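Local structure of relaxosome protein TraM (Escherichia coli, 4QPO) at residues K14-A17 / I18-K21; D31-F34 / S35-A38; A38-L41 / L42-L46. The protein binds plasmid DNA as a tetramer in the relaxosome, which facilitates a site- and strand-specific cut at the origin of transfer for bacterial conjugation. All blocks are in the same frame, centred on the assembly; numbering follows the deposited sequence.

Contact 1 of 3, residues K14-A17 / I18-K21; sequences KINA and IIEK
Within helix 9-23, the first helix of the ribbon-helix-helix DNA-binding domain of TraM, residues Lys14-Ala17 and Ile18-Lys21 form consecutive turns joined by four i to i+4 backbone hydrogen bonds. Ile18 N donates to Lys14 O at 3.1 Å, Ile19 N to Ile15 O at 3.0 Å, Glu20 N to Asn16 O at 3.0 Å and Lys21 N to Ala17 O at 2.9 Å. The straightest is the Ile19 bond, with 171° at the hydrogen; the first and third are more bent.

Ile18 and Ile19 lean back over carbonyls of the earlier turn. In Ile18, CG1 lies beside the backbone N (chi1 -60°), which puts it 3.1 Å from Lys14 O. Ile19 uses the same branch over Ile15 O, and its CD1 continues outward to lie 3.9 Å from Asn16 OD1. The Asn16 and Ile19 side chains run side by side and point the same way. Their meeting, a methyl beside an amide oxygen, is a loose van der Waals contact.

Ile15 lies between helix 34-52 and Leu46 of the second subunit, and Ile18 reaches Met53 of that subunit. Lys14 also packs on Leu46 there and makes a long, weak ion pair with Glu50; Lys21 makes another with the carboxylate at Met53, the end of this fragment. Cohesion between the turns therefore comes from the backbone bonds, whereas the CG1 branches of Ile18 and Ile19 lie against the carbonyl oxygens of Lys14 and Ile15, and the isoleucines carry the apolar packing outward to the second helix and the partner subunit.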
ATOM      1  N   LYS A  14       6.352   2.250 -15.350  1.00 67.73           N
ATOM      2  CA  LYS A  14       6.330   2.982 -14.089  1.00 69.04           C
ATOM      3  C   LYS A  14       7.665   2.850 -13.350  1.00 69.04           C
ATOM      4  O   LYS A  14       8.112   3.801 -12.712  1.00 67.76           O
ATOM      5  CB  LYS A  14       5.181   2.499 -13.184  1.00 63.75           C
ATOM      6  CG  LYS A  14       3.774   2.757 -13.712  1.00 70.98           C
ATOM      7  CD  LYS A  14       3.410   4.225 -13.628  1.00 76.73           C
ATOM      8  CE  LYS A  14       3.626   4.773 -12.216  1.00 78.57           C
ATOM      9  NZ  LYS A  14       3.003   6.122 -12.030  1.00 84.69           N
ATOM     10  N   ILE A  15       8.293   1.677 -13.420  1.00 66.57           N
ATOM     11  CA  ILE A  15       9.611   1.501 -12.808  1.00 68.62           C
ATOM     12  C   ILE A  15      10.645   2.442 -13.431  1.00 71.52           C
ATOM     13  O   ILE A  15      11.460   3.033 -12.728  1.00 71.80           O
ATOM     14  CB  ILE A  15      10.152   0.064 -12.947  1.00 70.59           C
ATOM     15  CG1 ILE A  15       9.068  -0.972 -12.659  1.00 71.08           C
ATOM     16  CG2 ILE A  15      11.362  -0.122 -12.036  1.00 71.86           C
ATOM     17  CD1 ILE A  15       8.455  -0.814 -11.323  1.00 70.78           C
ATOM     18  N   ASN A  16      10.622   2.553 -14.753  1.00 68.81           N
ATOM     19  CA  ASN A  16      11.520   3.465 -15.451  1.00 73.38           C
ATOM     20  C   ASN A  16      11.367   4.903 -14.985  1.00 75.30           C
ATOM     21  O   ASN A  16      12.357   5.608 -14.792  1.00 77.94           O
ATOM     22  CB  ASN A  16      11.286   3.387 -16.952  1.00 73.75           C
ATOM     23  CG  ASN A  16      11.889   2.146 -17.561  1.00 72.94           C
ATOM     24  OD1 ASN A  16      12.769   1.523 -16.970  1.00 72.32           O
ATOM     25  ND2 ASN A  16      11.435   1.788 -18.763  1.00 73.52           N
ATOM     26  N   ALA A  17      10.120   5.333 -14.810  1.00 75.83           N
ATOM     27  CA  ALA A  17       9.830   6.691 -14.358  1.00 78.89           C
ATOM     28  C   ALA A  17      10.338   6.912 -12.929  1.00 79.84           C
ATOM     29  O   ALA A  17      10.784   8.003 -12.585  1.00 80.60           O
ATOM     30  CB  ALA A  17       8.344   6.971 -14.441  1.00 76.80           C
ATOM     31  N   ILE A  18      10.272   5.873 -12.103  1.00 76.59           N
ATOM     32  CA  ILE A  18      10.836   5.950 -10.761  1.00 77.49           C
ATOM     33  C   ILE A  18      12.314   6.233 -10.878  1.00 77.47           C
ATOM     34  O   ILE A  18      12.813   7.165 -10.263  1.00 80.54           O
ATOM     35  CB  ILE A  18      10.645   4.655  -9.946  1.00 75.71           C
ATOM     36  CG1 ILE A  18       9.166   4.316  -9.789  1.00 74.34           C
ATOM     37  CG2 ILE A  18      11.299   4.791  -8.569  1.00 77.09           C
ATOM     38  CD1 ILE A  18       8.433   5.274  -8.924  1.00 75.82           C
ATOM     39  N   ILE A  19      12.993   5.417 -11.683  1.00 76.61           N
ATOM     40  CA  ILE A  19      14.419   5.561 -11.954  1.00 79.39           C
ATOM     41  C   ILE A  19      14.778   7.004 -12.329  1.00 83.62           C
ATOM     42  O   ILE A  19      15.724   7.579 -11.790  1.00 86.70           O
ATOM     43  CB  ILE A  19      14.870   4.615 -13.097  1.00 88.25           C
ATOM     44  CG1 ILE A  19      14.697   3.147 -12.696  1.00 85.68           C
ATOM     45  CG2 ILE A  19      16.314   4.900 -13.486  1.00 92.07           C
ATOM     46  CD1 ILE A  19      14.989   2.171 -13.816  1.00 84.26           C
ATOM     47  N   GLU A  20      14.000   7.580 -13.243  1.00 84.16           N
ATOM     48  CA  GLU A  20      14.231   8.940 -13.731  1.00 88.54           C
ATOM     49  C   GLU A  20      14.029   9.996 -12.645  1.00 92.89           C
ATOM     50  O   GLU A  20      14.830  10.923 -12.509  1.00 94.72           O
ATOM     51  CB  GLU A  20      13.308   9.238 -14.916  1.00 88.89           C
ATOM     52  CG  GLU A  20      13.837   8.765 -16.253  1.00 94.49           C
ATOM     53  CD  GLU A  20      14.946   9.654 -16.789  1.00 99.63           C
ATOM     54  OE1 GLU A  20      15.099  10.793 -16.290  1.00103.01           O
ATOM     55  OE2 GLU A  20      15.665   9.219 -17.715  1.00100.51           O
ATOM     56  N   LYS A  21      12.946   9.855 -11.888  1.00 90.95           N
ATOM     57  CA  LYS A  21      12.613  10.794 -10.819  1.00 95.51           C
ATOM     58  C   LYS A  21      13.657  10.756  -9.698  1.00 99.55           C
ATOM     59  O   LYS A  21      13.937  11.777  -9.061  1.00103.45           O
ATOM     60  CB  LYS A  21      11.219  10.487 -10.265  1.00 93.53           C
ATOM     61  CG  LYS A  21      10.686  11.513  -9.279  1.00 97.65           C
ATOM     62  CD  LYS A  21       9.207  11.287  -9.017  1.00 96.37           C
ATOM     63  CE  LYS A  21       8.605  12.424  -8.207  1.00101.58           C
ATOM     64  NZ  LYS A  21       7.108  12.372  -8.157  1.00100.68           N
TER

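Contact 2 of 3, residues D31-F34 / S35-A38; sequences DVSF and SATA
Ser33 O meets Thr37 twice: it accepts the Thr37 backbone N at 3.2 Å, with 163° at the hydrogen, and a weak bond from Thr37 OG1 at 3.3 Å. The second bond is possible because OG1 is turned back beside the threonine's own backbone N. One residue on, Phe34 O takes Ala38 N at 2.8 Å, a nearly linear bond.

Ser33 is the N-cap of helix 34-52. Its OG stands 3.3 Å from Ala36 CB, over the start of the first turn. Val32 CG2 lies alongside Thr37 OG1 at 3.7 Å, although Val32 is poorly ordered. Phe34 swings its ring away from the backbone N (chi1 -177°), and CE1 comes within 4.2 Å of Ala38 CB, meeting that methyl obliquely.

The ring is positioned from outside the turn by Tyr12, whose ring meets it with planes about 35° apart, and by Ile15 and Asn16. Phe34 thus fills the junction of helices 9-23 and 34-52, with Val3 of the second subunit also against it; Ser35 and Ala38 rest on Leu5 of that subunit, in its strand 2-6.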
ATOM      1  N   ASP A  31      23.615   3.640 -10.189  1.00142.56           N
ATOM      2  CA  ASP A  31      22.718   3.438  -9.055  1.00142.02           C
ATOM      3  C   ASP A  31      21.266   3.640  -9.502  1.00135.27           C
ATOM      4  O   ASP A  31      21.026   4.091 -10.619  1.00135.26           O
ATOM      5  CB  ASP A  31      23.073   4.390  -7.909  1.00147.46           C
ATOM      6  N   VAL A  32      20.320   3.307  -8.626  1.00130.32           N
ATOM      7  CA  VAL A  32      18.878   3.274  -8.926  1.00120.98           C
ATOM      8  C   VAL A  32      18.572   2.470 -10.206  1.00112.34           C
ATOM      9  O   VAL A  32      17.600   2.728 -10.924  1.00113.62           O
ATOM     10  CB  VAL A  32      18.252   4.720  -8.992  1.00161.33           C
ATOM     11  CG1 VAL A  32      18.457   5.437 -10.341  1.00161.04           C
ATOM     12  CG2 VAL A  32      16.776   4.656  -8.651  1.00157.12           C
ATOM     13  N   SER A  33      19.385   1.445 -10.444  1.00104.79           N
ATOM     14  CA  SER A  33      19.150   0.498 -11.528  1.00 93.11           C
ATOM     15  C   SER A  33      17.737  -0.104 -11.497  1.00 82.16           C
ATOM     16  O   SER A  33      17.040  -0.050 -10.474  1.00 73.56           O
ATOM     17  CB  SER A  33      20.177  -0.623 -11.462  1.00 92.79           C
ATOM     18  OG  SER A  33      20.080  -1.297 -10.222  1.00 90.64           O
ATOM     19  N   PHE A  34      17.323  -0.676 -12.622  1.00 66.44           N
ATOM     20  CA  PHE A  34      15.983  -1.217 -12.739  1.00 60.93           C
ATOM     21  C   PHE A  34      15.755  -2.295 -11.679  1.00 55.59           C
ATOM     22  O   PHE A  34      14.754  -2.275 -10.950  1.00 51.72           O
ATOM     23  CB  PHE A  34      15.741  -1.782 -14.143  1.00 62.51           C
ATOM     24  CG  PHE A  34      14.341  -2.292 -14.355  1.00 61.18           C
ATOM     25  CD1 PHE A  34      13.996  -3.590 -14.010  1.00 59.16           C
ATOM     26  CD2 PHE A  34      13.362  -1.474 -14.893  1.00 62.17           C
ATOM     27  CE1 PHE A  34      12.705  -4.054 -14.203  1.00 57.03           C
ATOM     28  CE2 PHE A  34      12.071  -1.941 -15.084  1.00 58.13           C
ATOM     29  CZ  PHE A  34      11.747  -3.227 -14.738  1.00 56.83           C
ATOM     30  N   SER A  35      16.696  -3.227 -11.595  1.00 56.40           N
ATOM     31  CA  SER A  35      16.554  -4.379 -10.707  1.00 57.52           C
ATOM     32  C   SER A  35      16.483  -3.953  -9.256  1.00 56.42           C
ATOM     33  O   SER A  35      15.672  -4.457  -8.505  1.00 53.70           O
ATOM     34  CB  SER A  35      17.716  -5.357 -10.901  1.00 62.47           C
ATOM     35  OG  SER A  35      17.663  -5.948 -12.184  1.00 63.68           O
ATOM     36  N   ALA A  36      17.350  -3.026  -8.867  1.00 62.04           N
ATOM     37  CA  ALA A  36      17.394  -2.570  -7.486  1.00 62.87           C
ATOM     38  C   ALA A  36      16.040  -2.005  -7.078  1.00 60.23           C
ATOM     39  O   ALA A  36      15.531  -2.309  -5.999  1.00 58.83           O
ATOM     40  CB  ALA A  36      18.492  -1.530  -7.301  1.00 67.38           C
ATOM     41  N   THR A  37      15.454  -1.208  -7.968  1.00 60.85           N
ATOM     42  CA  THR A  37      14.163  -0.586  -7.739  1.00 59.73           C
ATOM     43  C   THR A  37      13.047  -1.628  -7.713  1.00 54.93           C
ATOM     44  O   THR A  37      12.205  -1.618  -6.815  1.00 52.04           O
ATOM     45  CB  THR A  37      13.871   0.481  -8.817  1.00 62.83           C
ATOM     46  OG1 THR A  37      14.774   1.567  -8.632  1.00 70.19           O
ATOM     47  CG2 THR A  37      12.458   1.015  -8.698  1.00 62.28           C
ATOM     48  N   ALA A  38      13.057  -2.525  -8.692  1.00 52.05           N
ATOM     49  CA  ALA A  38      12.100  -3.615  -8.763  1.00 47.10           C
ATOM     50  C   ALA A  38      12.137  -4.466  -7.501  1.00 49.53           C
ATOM     51  O   ALA A  38      11.108  -4.831  -6.953  1.00 50.43           O
ATOM     52  CB  ALA A  38      12.384  -4.484  -9.990  1.00 46.28           C
TER

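Contact 3 of 3, residues A38-L41 / L42-L46; sequences ASML and LELGL
Leu42 N reaches back to Ala38 O at 3.0 Å in the middle of helix 34-52, the second helix of the ribbon-helix-helix domain. Its 143° angle at the hydrogen is consistent with the N being shared with Ser39 O, to which it makes a weak bond. That carbonyl is shared in turn, since it accepts Glu43 N as well. The next two i to i+4 bonds, Leu44 N to Met40 O and Gly45 N to Leu41 O, are each single and straighter.

The leucines divide by their first torsion. Leu41 holds CG beside its backbone N, whereas Leu42 and Leu44 place CG on the far side of CB from the N, next to the carbonyl carbon. In Leu42, CB lies 3.6 Å from Ala38 O, and the first torsion sends the branches away from the turn. In Leu44, CB sits over Met40 O at 3.4 Å.

Leu42 faces Leu41 of the second subunit, and Leu41 in turn rests on Leu42 of that subunit and on Ile15 of helix 9-23. Leu44 packs on Gly45 of the second subunit and on Ala51 of a third subunit. The helix thus contributes to both the intrachain core and the subunit interfaces.

Like Leu41, Glu43 holds CG beside its backbone N; the chain then extends, with CG 3.4 Å from Ser39 O. Its carboxylate reaches Ser8 of the second subunit by an OE2 to OG hydrogen bond. Met40 departs from the later turn at CB but bends back through an unusual chi2 of -128° and a chi3 of 71°, and with these two torsions Met40 CE lies 4.4 Å from Leu44 CD2.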
ATOM      1  N   ALA A  38      13.057  -2.525  -8.692  1.00 52.05           N
ATOM      2  CA  ALA A  38      12.100  -3.615  -8.763  1.00 47.10           C
ATOM      3  C   ALA A  38      12.137  -4.466  -7.501  1.00 49.53           C
ATOM      4  O   ALA A  38      11.108  -4.831  -6.953  1.00 50.43           O
ATOM      5  CB  ALA A  38      12.384  -4.484  -9.990  1.00 46.28           C
ATOM      6  N   SER A  39      13.339  -4.779  -7.052  1.00 50.11           N
ATOM      7  CA  SER A  39      13.528  -5.614  -5.883  1.00 49.54           C
ATOM      8  C   SER A  39      13.029  -4.884  -4.643  1.00 49.64           C
ATOM      9  O   SER A  39      12.413  -5.472  -3.743  1.00 45.49           O
ATOM     10  CB  SER A  39      15.009  -5.987  -5.774  1.00 54.25           C
ATOM     11  OG  SER A  39      15.304  -6.565  -4.522  1.00 59.35           O
ATOM     12  N   MET A  40      13.266  -3.579  -4.621  1.00 51.82           N
ATOM     13  CA  MET A  40      12.833  -2.743  -3.516  1.00 50.75           C
ATOM     14  C   MET A  40      11.319  -2.694  -3.460  1.00 43.97           C
ATOM     15  O   MET A  40      10.733  -2.680  -2.386  1.00 42.41           O
ATOM     16  CB  MET A  40      13.404  -1.323  -3.649  1.00 57.33           C
ATOM     17  CG  MET A  40      13.216  -0.455  -2.409  1.00 60.80           C
ATOM     18  SD  MET A  40      12.457   1.142  -2.772  1.00133.91           S
ATOM     19  CE  MET A  40      10.803   0.610  -3.148  1.00 45.75           C
ATOM     20  N   LEU A  41      10.688  -2.667  -4.624  1.00 42.70           N
ATOM     21  CA  LEU A  41       9.242  -2.578  -4.679  1.00 43.51           C
ATOM     22  C   LEU A  41       8.580  -3.896  -4.284  1.00 44.17           C
ATOM     23  O   LEU A  41       7.483  -3.897  -3.701  1.00 44.89           O
ATOM     24  CB  LEU A  41       8.791  -2.148  -6.067  1.00 44.63           C
ATOM     25  CG  LEU A  41       9.018  -0.686  -6.428  1.00 48.50           C
ATOM     26  CD1 LEU A  41       8.745  -0.515  -7.889  1.00 49.57           C
ATOM     27  CD2 LEU A  41       8.110   0.226  -5.594  1.00 50.16           C
ATOM     28  N   LEU A  42       9.263  -5.003  -4.569  1.00 40.93           N
ATOM     29  CA  LEU A  42       8.761  -6.336  -4.250  1.00 38.21           C
ATOM     30  C   LEU A  42       8.818  -6.584  -2.743  1.00 40.60           C
ATOM     31  O   LEU A  42       7.900  -7.173  -2.156  1.00 41.31           O
ATOM     32  CB  LEU A  42       9.566  -7.409  -5.002  1.00 38.81           C
ATOM     33  CG  LEU A  42       9.344  -8.894  -4.671  1.00 40.62           C
ATOM     34  CD1 LEU A  42       7.897  -9.284  -4.731  1.00 38.85           C
ATOM     35  CD2 LEU A  42      10.116  -9.725  -5.640  1.00 43.70           C
ATOM     36  N   GLU A  43       9.896  -6.129  -2.112  1.00 41.43           N
ATOM     37  CA  GLU A  43      10.030  -6.309  -0.675  1.00 43.76           C
ATOM     38  C   GLU A  43       9.094  -5.357   0.083  1.00 40.87           C
ATOM     39  O   GLU A  43       8.620  -5.717   1.148  1.00 41.47           O
ATOM     40  CB  GLU A  43      11.485  -6.125  -0.245  1.00 53.94           C
ATOM     41  CG  GLU A  43      12.358  -7.247  -0.819  1.00 60.50           C
ATOM     42  CD  GLU A  43      13.757  -7.254  -0.294  1.00 70.98           C
ATOM     43  OE1 GLU A  43      14.263  -6.161   0.054  1.00 76.90           O
ATOM     44  OE2 GLU A  43      14.361  -8.355  -0.241  1.00 74.41           O
ATOM     45  N   LEU A  44       8.860  -4.164  -0.461  1.00 39.68           N
ATOM     46  CA  LEU A  44       7.825  -3.240   0.042  1.00 40.32           C
ATOM     47  C   LEU A  44       6.443  -3.896  -0.017  1.00 37.95           C
ATOM     48  O   LEU A  44       5.672  -3.877   0.948  1.00 39.36           O
ATOM     49  CB  LEU A  44       7.803  -1.945  -0.774  1.00 39.44           C
ATOM     50  CG  LEU A  44       6.709  -0.901  -0.420  1.00 37.15           C
ATOM     51  CD1 LEU A  44       6.662  -0.621   1.067  1.00 41.09           C
ATOM     52  CD2 LEU A  44       6.910   0.402  -1.155  1.00 41.78           C
ATOM     53  N   GLY A  45       6.127  -4.444  -1.181  1.00 34.79           N
ATOM     54  CA  GLY A  45       4.886  -5.164  -1.384  1.00 34.65           C
ATOM     55  C   GLY A  45       4.711  -6.299  -0.396  1.00 33.92           C
ATOM     56  O   GLY A  45       3.619  -6.516   0.088  1.00 32.39           O
ATOM     57  N   LEU A  46       5.794  -7.015  -0.095  1.00 32.99           N
ATOM     58  CA  LEU A  46       5.789  -8.012   0.951  1.00 34.73           C
ATOM     59  C   LEU A  46       5.490  -7.432   2.332  1.00 35.93           C
ATOM     60  O   LEU A  46       4.689  -7.990   3.075  1.00 35.24           O
ATOM     61  CB  LEU A  46       7.143  -8.729   0.958  1.00 40.86           C
ATOM     62  CG  LEU A  46       7.231 -10.187   1.307  1.00 43.09           C
ATOM     63  CD1 LEU A  46       6.189 -11.043   0.625  1.00 42.91           C
ATOM     64  CD2 LEU A  46       8.627 -10.652   0.953  1.00 42.47           C
TER

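Along the chain the three contacts come in order: contact 1 on helix 9-23, contact 2 at the loop entering helix 34-52, and contact 3 further along that helix. Contacts 2 and 3 share Ala38, with centres about 11 Å apart; contacts 1 and 2 have centres about 9 Å apart, and contacts 1 and 3 about 15 Å, on opposite sides of the chain's centre. Ile15 bridges the helices, its CB 3.5 Å from Phe34 CE2 and its CD1 3.5 Å from Leu41 CD1. All three also touch the second subunit, so the helix pairing that forms each chain's core is continuous with the dimer packing of the DNA-binding domain.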